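Local coordinates for major capsid protein (Faustovirus, PDB 5J7O) that probably builds the icosahedral shell of a large double-stranded DNA virus as a trimeric, double jelly-roll capsid protein, at residues 68-78 with 391-402; 95-103 with 303-312. All blocks are in the same frame, centred on the assembly; numbering follows the deposited sequence.

Interaction 1. Residues 68-78 with 391-402; sequences AMGYEYQKTRP and NIELYINNIFVT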
loop_
_atom_site.group_PDB
_atom_site.type_symbol
_atom_site.label_atom_id
_atom_site.label_comp_id
_atom_site.label_asym_id
_atom_site.label_seq_id
_atom_site.Cartn_x
_atom_site.Cartn_y
_atom_site.Cartn_z
ATOM N N ALA B 68 6.439 -36.395 17.543
ATOM C CA ALA B 68 7.329 -35.418 18.159
ATOM C C ALA B 68 8.402 -34.953 17.186
ATOM O O ALA B 68 9.063 -35.764 16.531
ATOM C CB ALA B 68 7.974 -36.014 19.412
ATOM N N MET B 69 8.555 -33.635 17.083
ATOM C CA MET B 69 9.551 -33.054 16.199
ATOM C C MET B 69 10.011 -31.720 16.765
ATOM O O MET B 69 9.327 -31.092 17.577
ATOM C CB MET B 69 9.012 -32.872 14.770
ATOM C CG MET B 69 7.861 -31.878 14.621
ATOM S SD MET B 69 8.353 -30.139 14.530
ATOM C CE MET B 69 9.713 -30.222 13.370
ATOM N N GLY B 70 11.186 -31.298 16.314
ATOM C CA GLY B 70 11.710 -29.985 16.630
ATOM C C GLY B 70 12.720 -29.598 15.577
ATOM O O GLY B 70 13.293 -30.456 14.899
ATOM N N TYR B 71 12.928 -28.293 15.431
ATOM C CA TYR B 71 13.864 -27.797 14.437
ATOM C C TYR B 71 14.870 -26.849 15.074
ATOM O O TYR B 71 14.674 -26.342 16.181
ATOM C CB TYR B 71 13.147 -27.110 13.256
ATOM C CG TYR B 71 12.319 -25.885 13.589
ATOM C CD1 TYR B 71 12.908 -24.633 13.720
ATOM C CD2 TYR B 71 10.939 -25.975 13.728
ATOM C CE1 TYR B 71 12.152 -23.513 14.010
ATOM C CE2 TYR B 71 10.175 -24.861 14.016
ATOM C CZ TYR B 71 10.786 -23.633 14.155
ATOM O OH TYR B 71 10.028 -22.520 14.441
ATOM N N GLU B 72 15.965 -26.632 14.349
ATOM C CA GLU B 72 17.036 -25.743 14.771
ATOM C C GLU B 72 17.872 -25.392 13.551
ATOM O O GLU B 72 18.157 -26.257 12.718
ATOM C CB GLU B 72 17.915 -26.386 15.850
ATOM C CG GLU B 72 19.090 -25.522 16.279
ATOM C CD GLU B 72 20.088 -26.273 17.138
ATOM O OE1 GLU B 72 19.860 -27.471 17.410
ATOM O OE2 GLU B 72 21.102 -25.664 17.539
ATOM N N TYR B 73 18.260 -24.126 13.452
ATOM C CA TYR B 73 19.053 -23.658 12.329
ATOM C C TYR B 73 20.539 -23.865 12.591
ATOM O O TYR B 73 20.997 -23.879 13.736
ATOM C CB TYR B 73 18.771 -22.183 12.044
ATOM C CG TYR B 73 17.437 -21.951 11.378
ATOM C CD1 TYR B 73 17.338 -21.855 9.997
ATOM C CD2 TYR B 73 16.274 -21.842 12.128
ATOM C CE1 TYR B 73 16.119 -21.649 9.381
ATOM C CE2 TYR B 73 15.050 -21.637 11.521
ATOM C CZ TYR B 73 14.979 -21.542 10.149
ATOM O OH TYR B 73 13.763 -21.338 9.539
ATOM N N GLN B 74 21.288 -24.033 11.504
ATOM C CA GLN B 74 22.729 -24.229 11.556
ATOM C C GLN B 74 23.348 -23.508 10.371
ATOM O O GLN B 74 22.892 -23.678 9.237
ATOM C CB GLN B 74 23.086 -25.720 11.525
ATOM C CG GLN B 74 24.571 -26.015 11.643
ATOM C CD GLN B 74 24.871 -27.501 11.601
ATOM O OE1 GLN B 74 24.432 -28.209 10.693
ATOM N NE2 GLN B 74 25.611 -27.985 12.592
ATOM N N LYS B 75 24.369 -22.697 10.633
ATOM C CA LYS B 75 25.039 -21.933 9.592
ATOM C C LYS B 75 26.431 -22.497 9.346
ATOM O O LYS B 75 27.126 -22.900 10.284
ATOM C CB LYS B 75 25.117 -20.445 9.955
ATOM C CG LYS B 75 25.927 -20.112 11.198
ATOM C CD LYS B 75 25.786 -18.636 11.542
ATOM C CE LYS B 75 26.697 -18.227 12.687
ATOM N NZ LYS B 75 28.113 -18.088 12.252
ATOM N N THR B 76 26.827 -22.534 8.075
ATOM C CA THR B 76 28.109 -23.096 7.683
ATOM C C THR B 76 28.769 -22.186 6.656
ATOM O O THR B 76 28.111 -21.383 5.990
ATOM C CB THR B 76 27.958 -24.515 7.113
ATOM O OG1 THR B 76 29.253 -25.100 6.931
ATOM C CG2 THR B 76 27.230 -24.482 5.776
ATOM N N ARG B 77 30.083 -22.322 6.541
ATOM C CA ARG B 77 30.902 -21.526 5.645
ATOM C C ARG B 77 31.185 -22.282 4.356
ATOM O O ARG B 77 31.076 -23.511 4.307
ATOM C CB ARG B 77 32.220 -21.149 6.331
ATOM C CG ARG B 77 32.039 -20.279 7.557
ATOM C CD ARG B 77 33.330 -19.578 7.938
ATOM N NE ARG B 77 33.135 -18.674 9.067
ATOM C CZ ARG B 77 32.627 -17.450 8.964
ATOM N NH1 ARG B 77 32.259 -16.980 7.779
ATOM N NH2 ARG B 77 32.485 -16.696 10.045
ATOM N N PRO B 78 31.539 -21.579 3.282
ATOM C CA PRO B 78 31.823 -22.266 2.019
ATOM C C PRO B 78 33.137 -23.031 2.068
ATOM O O PRO B 78 34.043 -22.732 2.848
ATOM C CB PRO B 78 31.892 -21.124 1.002
ATOM C CG PRO B 78 32.278 -19.935 1.807
ATOM C CD PRO B 78 31.597 -20.114 3.132
ATOM N N ASN B 391 31.512 -11.504 4.354
ATOM C CA ASN B 391 31.029 -12.742 4.945
ATOM C C ASN B 391 29.934 -13.326 4.065
ATOM O O ASN B 391 29.103 -12.589 3.529
ATOM C CB ASN B 391 30.498 -12.515 6.367
ATOM C CG ASN B 391 29.967 -13.785 7.002
ATOM O OD1 ASN B 391 30.730 -14.698 7.320
ATOM N ND2 ASN B 391 28.656 -13.846 7.198
ATOM N N ILE B 392 29.946 -14.649 3.918
ATOM C CA ILE B 392 28.835 -15.357 3.296
ATOM C C ILE B 392 28.688 -16.722 3.961
ATOM O O ILE B 392 29.643 -17.501 4.044
ATOM C CB ILE B 392 29.003 -15.459 1.765
ATOM C CG1 ILE B 392 27.732 -16.020 1.126
ATOM C CG2 ILE B 392 30.217 -16.295 1.381
ATOM C CD1 ILE B 392 27.682 -15.864 -0.377
ATOM N N GLU B 393 27.492 -16.999 4.477
ATOM C CA GLU B 393 27.221 -18.224 5.215
ATOM C C GLU B 393 25.846 -18.746 4.836
ATOM O O GLU B 393 24.911 -17.966 4.635
ATOM C CB GLU B 393 27.291 -17.995 6.733
ATOM C CG GLU B 393 28.698 -17.911 7.299
ATOM C CD GLU B 393 28.708 -17.587 8.783
ATOM O OE1 GLU B 393 28.158 -16.533 9.166
ATOM O OE2 GLU B 393 29.258 -18.390 9.565
ATOM N N LEU B 394 25.726 -20.067 4.745
ATOM C CA LEU B 394 24.464 -20.721 4.428
ATOM C C LEU B 394 23.790 -21.166 5.719
ATOM O O LEU B 394 24.379 -21.915 6.506
ATOM C CB LEU B 394 24.680 -21.918 3.503
ATOM C CG LEU B 394 23.446 -22.799 3.288
ATOM C CD1 LEU B 394 22.314 -22.008 2.648
ATOM C CD2 LEU B 394 23.787 -24.027 2.457
ATOM N N TYR B 395 22.561 -20.708 5.931
ATOM C CA TYR B 395 21.757 -21.098 7.081
ATOM C C TYR B 395 20.798 -22.204 6.660
ATOM O O TYR B 395 20.059 -22.049 5.683
ATOM C CB TYR B 395 20.979 -19.905 7.640
ATOM C CG TYR B 395 21.825 -18.877 8.360
ATOM C CD1 TYR B 395 22.883 -18.243 7.721
ATOM C CD2 TYR B 395 21.551 -18.526 9.675
ATOM C CE1 TYR B 395 23.654 -17.302 8.376
ATOM C CE2 TYR B 395 22.314 -17.584 10.337
ATOM C CZ TYR B 395 23.364 -16.975 9.683
ATOM O OH TYR B 395 24.129 -16.037 10.337
ATOM N N ILE B 396 20.814 -23.314 7.392
ATOM C CA ILE B 396 20.014 -24.488 7.063
ATOM C C ILE B 396 19.171 -24.858 8.272
ATOM O O ILE B 396 19.705 -25.052 9.370
ATOM C CB ILE B 396 20.893 -25.680 6.641
ATOM C CG1 ILE B 396 21.878 -25.265 5.548
ATOM C CG2 ILE B 396 20.025 -26.838 6.168
ATOM C CD1 ILE B 396 22.951 -26.294 5.280
ATOM N N ASN B 397 17.860 -24.960 8.071
ATOM C CA ASN B 397 16.972 -25.453 9.113
ATOM C C ASN B 397 17.061 -26.971 9.173
ATOM O O ASN B 397 16.959 -27.648 8.145
ATOM C CB ASN B 397 15.533 -25.012 8.845
ATOM C CG ASN B 397 14.616 -25.264 10.026
ATOM O OD1 ASN B 397 15.073 -25.573 11.126
ATOM N ND2 ASN B 397 13.315 -25.125 9.806
ATOM N N ASN B 398 17.264 -27.506 10.374
ATOM C CA ASN B 398 17.423 -28.939 10.582
ATOM C C ASN B 398 16.292 -29.457 11.455
ATOM O O ASN B 398 16.074 -28.950 12.560
ATOM C CB ASN B 398 18.777 -29.254 11.221
ATOM C CG ASN B 398 19.917 -29.164 10.230
ATOM O OD1 ASN B 398 20.334 -30.171 9.657
ATOM N ND2 ASN B 398 20.421 -27.956 10.013
ATOM N N ILE B 399 15.585 -30.471 10.963
ATOM C CA ILE B 399 14.418 -31.029 11.635
ATOM C C ILE B 399 14.810 -32.342 12.300
ATOM O O ILE B 399 15.459 -33.192 11.680
ATOM C CB ILE B 399 13.257 -31.234 10.648
ATOM C CG1 ILE B 399 12.782 -29.884 10.104
ATOM C CG2 ILE B 399 12.112 -31.986 11.307
ATOM C CD1 ILE B 399 11.593 -29.983 9.174
ATOM N N PHE B 400 14.416 -32.503 13.560
ATOM C CA PHE B 400 14.684 -33.706 14.334
ATOM C C PHE B 400 13.368 -34.389 14.675
ATOM O O PHE B 400 12.395 -33.726 15.046
ATOM C CB PHE B 400 15.454 -33.377 15.620
ATOM C CG PHE B 400 16.767 -32.687 15.383
ATOM C CD1 PHE B 400 16.818 -31.319 15.164
ATOM C CD2 PHE B 400 17.952 -33.403 15.387
ATOM C CE1 PHE B 400 18.024 -30.681 14.945
ATOM C CE2 PHE B 400 19.163 -32.770 15.171
ATOM C CZ PHE B 400 19.198 -31.408 14.950
ATOM N N VAL B 401 13.337 -35.716 14.539
ATOM C CA VAL B 401 12.155 -36.516 14.833
ATOM C C VAL B 401 12.580 -37.731 15.648
ATOM O O VAL B 401 13.764 -38.056 15.754
ATOM C CB VAL B 401 11.409 -36.958 13.555
ATOM C CG1 VAL B 401 10.889 -35.747 12.790
ATOM C CG2 VAL B 401 12.318 -37.804 12.676
ATOM N N THR B 402 11.590 -38.406 16.230
ATOM C CA THR B 402 11.867 -39.561 17.067
ATOM C C THR B 402 12.437 -40.705 16.228
ATOM O O THR B 402 12.132 -40.826 15.038
ATOM C CB THR B 402 10.600 -40.028 17.782
ATOM O OG1 THR B 402 9.646 -40.491 16.819
ATOM C CG2 THR B 402 9.994 -38.890 18.585
HETATM O O HOH W 1 23.225 -27.998 8.315
HETATM O O HOH W 2 29.289 -15.048 10.998
#
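Tyr73 lays its ring over the amide of Asn397, its non-hydrogen-bonded partner across two antiparallel strands. Ring and amide planes are 12° apart, and Asn397 CB sits 3.8 Å from the centroid of the Tyr73 ring, a CH-pi contact displaced toward the rim. The same amide stands almost upright against the Tyr71 ring, its OD1 3.3 Å from Tyr71 CB. Farther along, Lys75 CB lies over the centre of the Tyr395 ring, 3.7 Å from its centroid, and the two side chains run the same way. A bend at the last torsion of Lys75 (chi4 76°) then turns NZ onto Glu393, forming a salt bridge of 2.9 Å between Lys75 NZ and Glu393 OE2. The Arg77 guanidinium stacks on the Glu393 carboxylate with planes 8° apart; OE2 lies above its centre, so this long pairing is one of charge, without a directed N-H. An N-H is directed instead from the guanidinium edge, where Arg77 NH1 meets Asn391 OD1 at 2.8 Å, nearly along the C=O axis. On the other face of the sheet a water joins Gln74 OE1 to Asn398 ND2, while Asn398 OD1 takes the backbone N-H of Gly97, and the Phe400 ring turns an edge to Gly70 O. The Tyr73 hydroxyl and the Asn397 amide nitrogen both bond to Asp102, while Tyr540 and Phe544 of the second subunit meet the rings of Tyr395 and Tyr73 respectively. Paired backbone bonds from Gly70-Phe400 to Thr76-Leu394 make this a regular antiparallel pairing in the sheet of a capsid jelly-roll.

Interaction 2. Residues 95-103 with 303-312; sequences QFGDFFSDM and FRDPRLAIAS
A short antiparallel pairing of 99-100 with 310-311 joins 95-103 to the turn and brief strand of 303-312; on its other flank, Asp98 and Phe99 form a classic beta bulge against Ile399. Phe100 and Ile310 form the hydrogen-bonded pair, and Ser312 N closes the end on Asp98 O at 2.7 Å. The Phe100 ring is swung over its partner by a first torsion that sets CG between the backbone N and carbonyl carbon (chi1 51°); Ile310 CB then lies over one face, 4.2 Å from the centroid of the Phe100 ring. On the opposite face of the sheet Phe99 packs against two alanines, its CB 3.6 Å from Ala309 CB and its CE2 3.8 Å from Ala311 CB. Beyond the pairing, Ser101 OG donates to Phe303 O at 3.3 Å. The Phe303 ring presents its edge to Ser101 O and to the sulfur of Met103, with Met103 SD 5.1 Å from the centroid of the Phe303 ring. Arg304 curls back, bent at chi3 (-55°), until one face of its guanidinium lies against Asp102 CB, 3.3 Å from Arg304 NH1. That nitrogen bonds to Asn552 and Tyr548 of the second subunit, and Tyr548 also bonds to Asp102. An Asx turn at Asp305, whose carboxylate Arg307 grips side-on with NE and NH2, shapes the connecting loop. The whole is a short antiparallel strand pair with a Met-aromatic contact, in the jelly-roll sheet beside a subunit interface of the trimer.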
loop_
_atom_site.group_PDB
_atom_site.type_symbol
_atom_site.label_atom_id
_atom_site.label_comp_id
_atom_site.label_asym_id
_atom_site.label_seq_id
_atom_site.Cartn_x
_atom_site.Cartn_y
_atom_site.Cartn_z
ATOM N N GLN B 95 25.924 -32.635 8.177
ATOM C CA GLN B 95 25.078 -33.640 8.802
ATOM C C GLN B 95 24.681 -33.150 10.189
ATOM O O GLN B 95 25.541 -32.944 11.052
ATOM C CB GLN B 95 25.806 -34.977 8.878
ATOM C CG GLN B 95 24.886 -36.165 9.072
ATOM C CD GLN B 95 25.550 -37.470 8.700
ATOM O OE1 GLN B 95 25.512 -37.890 7.543
ATOM N NE2 GLN B 95 26.167 -38.121 9.678
ATOM N N PHE B 96 23.383 -32.946 10.394
ATOM C CA PHE B 96 22.896 -32.391 11.649
ATOM C C PHE B 96 21.569 -33.029 12.038
ATOM O O PHE B 96 21.514 -33.852 12.957
ATOM C CB PHE B 96 22.753 -30.871 11.535
ATOM C CG PHE B 96 22.539 -30.175 12.849
ATOM C CD1 PHE B 96 22.891 -30.785 14.043
ATOM C CD2 PHE B 96 21.979 -28.909 12.889
ATOM C CE1 PHE B 96 22.691 -30.141 15.250
ATOM C CE2 PHE B 96 21.776 -28.261 14.093
ATOM C CZ PHE B 96 22.133 -28.877 15.275
ATOM N N GLY B 97 20.492 -32.659 11.342
ATOM C CA GLY B 97 19.184 -33.193 11.653
ATOM C C GLY B 97 18.843 -34.433 10.845
ATOM O O GLY B 97 19.577 -34.850 9.951
ATOM N N ASP B 98 17.704 -35.036 11.193
ATOM C CA ASP B 98 17.172 -36.127 10.386
ATOM C C ASP B 98 16.705 -35.626 9.027
ATOM O O ASP B 98 16.731 -36.376 8.044
ATOM C CB ASP B 98 16.022 -36.815 11.122
ATOM C CG ASP B 98 16.431 -37.333 12.486
ATOM O OD1 ASP B 98 17.510 -37.952 12.589
ATOM O OD2 ASP B 98 15.676 -37.114 13.458
ATOM N N PHE B 99 16.273 -34.370 8.959
ATOM C CA PHE B 99 15.846 -33.733 7.724
ATOM C C PHE B 99 16.427 -32.327 7.690
ATOM O O PHE B 99 16.769 -31.754 8.728
ATOM C CB PHE B 99 14.312 -33.669 7.612
ATOM C CG PHE B 99 13.630 -35.007 7.705
ATOM C CD1 PHE B 99 13.420 -35.611 8.934
ATOM C CD2 PHE B 99 13.176 -35.647 6.564
ATOM C CE1 PHE B 99 12.790 -36.839 9.021
ATOM C CE2 PHE B 99 12.545 -36.873 6.644
ATOM C CZ PHE B 99 12.355 -37.471 7.874
ATOM N N PHE B 100 16.546 -31.768 6.488
ATOM C CA PHE B 100 16.878 -30.359 6.339
ATOM C C PHE B 100 15.844 -29.690 5.446
ATOM O O PHE B 100 15.293 -30.307 4.530
ATOM C CB PHE B 100 18.307 -30.136 5.795
ATOM C CG PHE B 100 18.633 -30.911 4.548
ATOM C CD1 PHE B 100 19.159 -32.191 4.630
ATOM C CD2 PHE B 100 18.459 -30.343 3.297
ATOM C CE1 PHE B 100 19.478 -32.899 3.486
ATOM C CE2 PHE B 100 18.776 -31.046 2.148
ATOM C CZ PHE B 100 19.286 -32.326 2.244
ATOM N N SER B 101 15.574 -28.416 5.736
ATOM C CA SER B 101 14.447 -27.719 5.128
ATOM C C SER B 101 14.868 -26.396 4.499
ATOM O O SER B 101 15.722 -26.370 3.606
ATOM C CB SER B 101 13.352 -27.487 6.172
ATOM O OG SER B 101 12.140 -27.075 5.565
ATOM N N ASP B 102 14.274 -25.296 4.958
ATOM C CA ASP B 102 14.480 -24.003 4.320
ATOM C C ASP B 102 15.918 -23.525 4.494
ATOM O O ASP B 102 16.578 -23.803 5.499
ATOM C CB ASP B 102 13.508 -22.967 4.886
ATOM C CG ASP B 102 13.577 -22.862 6.397
ATOM O OD1 ASP B 102 13.089 -23.788 7.079
ATOM O OD2 ASP B 102 14.107 -21.850 6.904
ATOM N N MET B 103 16.401 -22.795 3.489
ATOM C CA MET B 103 17.775 -22.315 3.454
ATOM C C MET B 103 17.799 -20.830 3.128
ATOM O O MET B 103 16.999 -20.347 2.321
ATOM C CB MET B 103 18.609 -23.088 2.424
ATOM C CG MET B 103 18.725 -24.575 2.713
ATOM S SD MET B 103 19.781 -25.436 1.532
ATOM C CE MET B 103 19.742 -27.097 2.203
ATOM N N PHE B 303 11.996 -27.636 -1.242
ATOM C CA PHE B 303 12.048 -28.258 0.076
ATOM C C PHE B 303 12.055 -27.206 1.176
ATOM O O PHE B 303 12.446 -27.487 2.312
ATOM C CB PHE B 303 13.266 -29.180 0.201
ATOM C CG PHE B 303 14.568 -28.533 -0.165
ATOM C CD1 PHE B 303 15.254 -27.744 0.748
ATOM C CD2 PHE B 303 15.118 -28.730 -1.417
ATOM C CE1 PHE B 303 16.463 -27.159 0.408
ATOM C CE2 PHE B 303 16.328 -28.153 -1.761
ATOM C CZ PHE B 303 16.999 -27.363 -0.847
ATOM N N ARG B 304 11.642 -25.981 0.840
ATOM C CA ARG B 304 11.412 -24.977 1.867
ATOM C C ARG B 304 10.175 -25.311 2.687
ATOM O O ARG B 304 10.121 -25.001 3.884
ATOM C CB ARG B 304 11.285 -23.600 1.214
ATOM C CG ARG B 304 10.684 -22.512 2.087
ATOM C CD ARG B 304 10.975 -21.145 1.489
ATOM N NE ARG B 304 12.410 -20.979 1.277
ATOM C CZ ARG B 304 13.241 -20.480 2.184
ATOM N NH1 ARG B 304 12.775 -20.085 3.361
ATOM N NH2 ARG B 304 14.536 -20.372 1.917
ATOM N N ASP B 305 9.190 -25.943 2.065
ATOM C CA ASP B 305 8.000 -26.433 2.742
ATOM C C ASP B 305 8.396 -27.419 3.837
ATOM O O ASP B 305 9.082 -28.411 3.543
ATOM C CB ASP B 305 7.082 -27.101 1.717
ATOM C CG ASP B 305 5.692 -27.393 2.256
ATOM O OD1 ASP B 305 5.530 -27.559 3.482
ATOM O OD2 ASP B 305 4.754 -27.471 1.434
ATOM N N PRO B 306 8.005 -27.189 5.096
ATOM C CA PRO B 306 8.338 -28.163 6.151
ATOM C C PRO B 306 7.831 -29.564 5.859
ATOM O O PRO B 306 8.507 -30.546 6.190
ATOM C CB PRO B 306 7.670 -27.566 7.398
ATOM C CG PRO B 306 7.576 -26.105 7.112
ATOM C CD PRO B 306 7.332 -25.994 5.634
ATOM N N ARG B 307 6.653 -29.680 5.239
ATOM C CA ARG B 307 6.124 -30.989 4.867
ATOM C C ARG B 307 7.064 -31.735 3.931
ATOM O O ARG B 307 7.064 -32.972 3.905
ATOM C CB ARG B 307 4.755 -30.824 4.207
ATOM C CG ARG B 307 3.651 -30.340 5.130
ATOM C CD ARG B 307 2.384 -30.048 4.340
ATOM N NE ARG B 307 2.570 -28.953 3.392
ATOM C CZ ARG B 307 1.618 -28.502 2.582
ATOM N NH1 ARG B 307 0.415 -29.060 2.596
ATOM N NH2 ARG B 307 1.869 -27.498 1.751
ATOM N N LEU B 308 7.876 -31.008 3.164
ATOM C CA LEU B 308 8.707 -31.587 2.116
ATOM C C LEU B 308 10.188 -31.574 2.480
ATOM O O LEU B 308 11.048 -31.522 1.597
ATOM C CB LEU B 308 8.474 -30.850 0.801
ATOM C CG LEU B 308 6.999 -30.603 0.485
ATOM C CD1 LEU B 308 6.846 -29.807 -0.799
ATOM C CD2 LEU B 308 6.249 -31.922 0.406
ATOM N N ALA B 309 10.498 -31.614 3.774
ATOM C CA ALA B 309 11.885 -31.697 4.203
ATOM C C ALA B 309 12.532 -32.960 3.645
ATOM O O ALA B 309 11.888 -34.001 3.491
ATOM C CB ALA B 309 11.974 -31.680 5.729
ATOM N N ILE B 310 13.819 -32.858 3.331
ATOM C CA ILE B 310 14.548 -33.939 2.677
ATOM C C ILE B 310 15.193 -34.821 3.735
ATOM O O ILE B 310 15.893 -34.327 4.627
ATOM C CB ILE B 310 15.604 -33.379 1.709
ATOM C CG1 ILE B 310 14.930 -32.578 0.595
ATOM C CG2 ILE B 310 16.448 -34.504 1.130
ATOM C CD1 ILE B 310 15.899 -32.016 -0.417
ATOM N N ALA B 311 14.963 -36.128 3.634
ATOM C CA ALA B 311 15.568 -37.074 4.561
ATOM C C ALA B 311 17.082 -37.052 4.420
ATOM O O ALA B 311 17.616 -37.248 3.323
ATOM C CB ALA B 311 15.025 -38.480 4.308
ATOM N N SER B 312 17.774 -36.808 5.537
ATOM C CA SER B 312 19.231 -36.724 5.506
ATOM C C SER B 312 19.860 -38.026 5.028
ATOM O O SER B 312 20.952 -38.012 4.448
ATOM C CB SER B 312 19.765 -36.352 6.891
ATOM O OG SER B 312 21.173 -36.205 6.875
#

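Both contacts belong to one antiparallel sheet, in which strands 389-401 and 99-109 are neighbours; interaction 2 is nested along the chain inside the loop closed by interaction 1, with centres about 9 Å apart. They meet through the backbone, where Ile399 N and Phe99 O lie 2.8 Å apart in a probable hydrogen bond. Each is partly buried. Interaction 1 is a long, regular strand pair, polar and charged toward its exposed Arg77 end and aromatic where the second subunit covers it. Interaction 2 is shorter and irregular, with phenylalanine, isoleucine and methionine packing inside and an arginine reaching the second subunit. The third subunit also touches both.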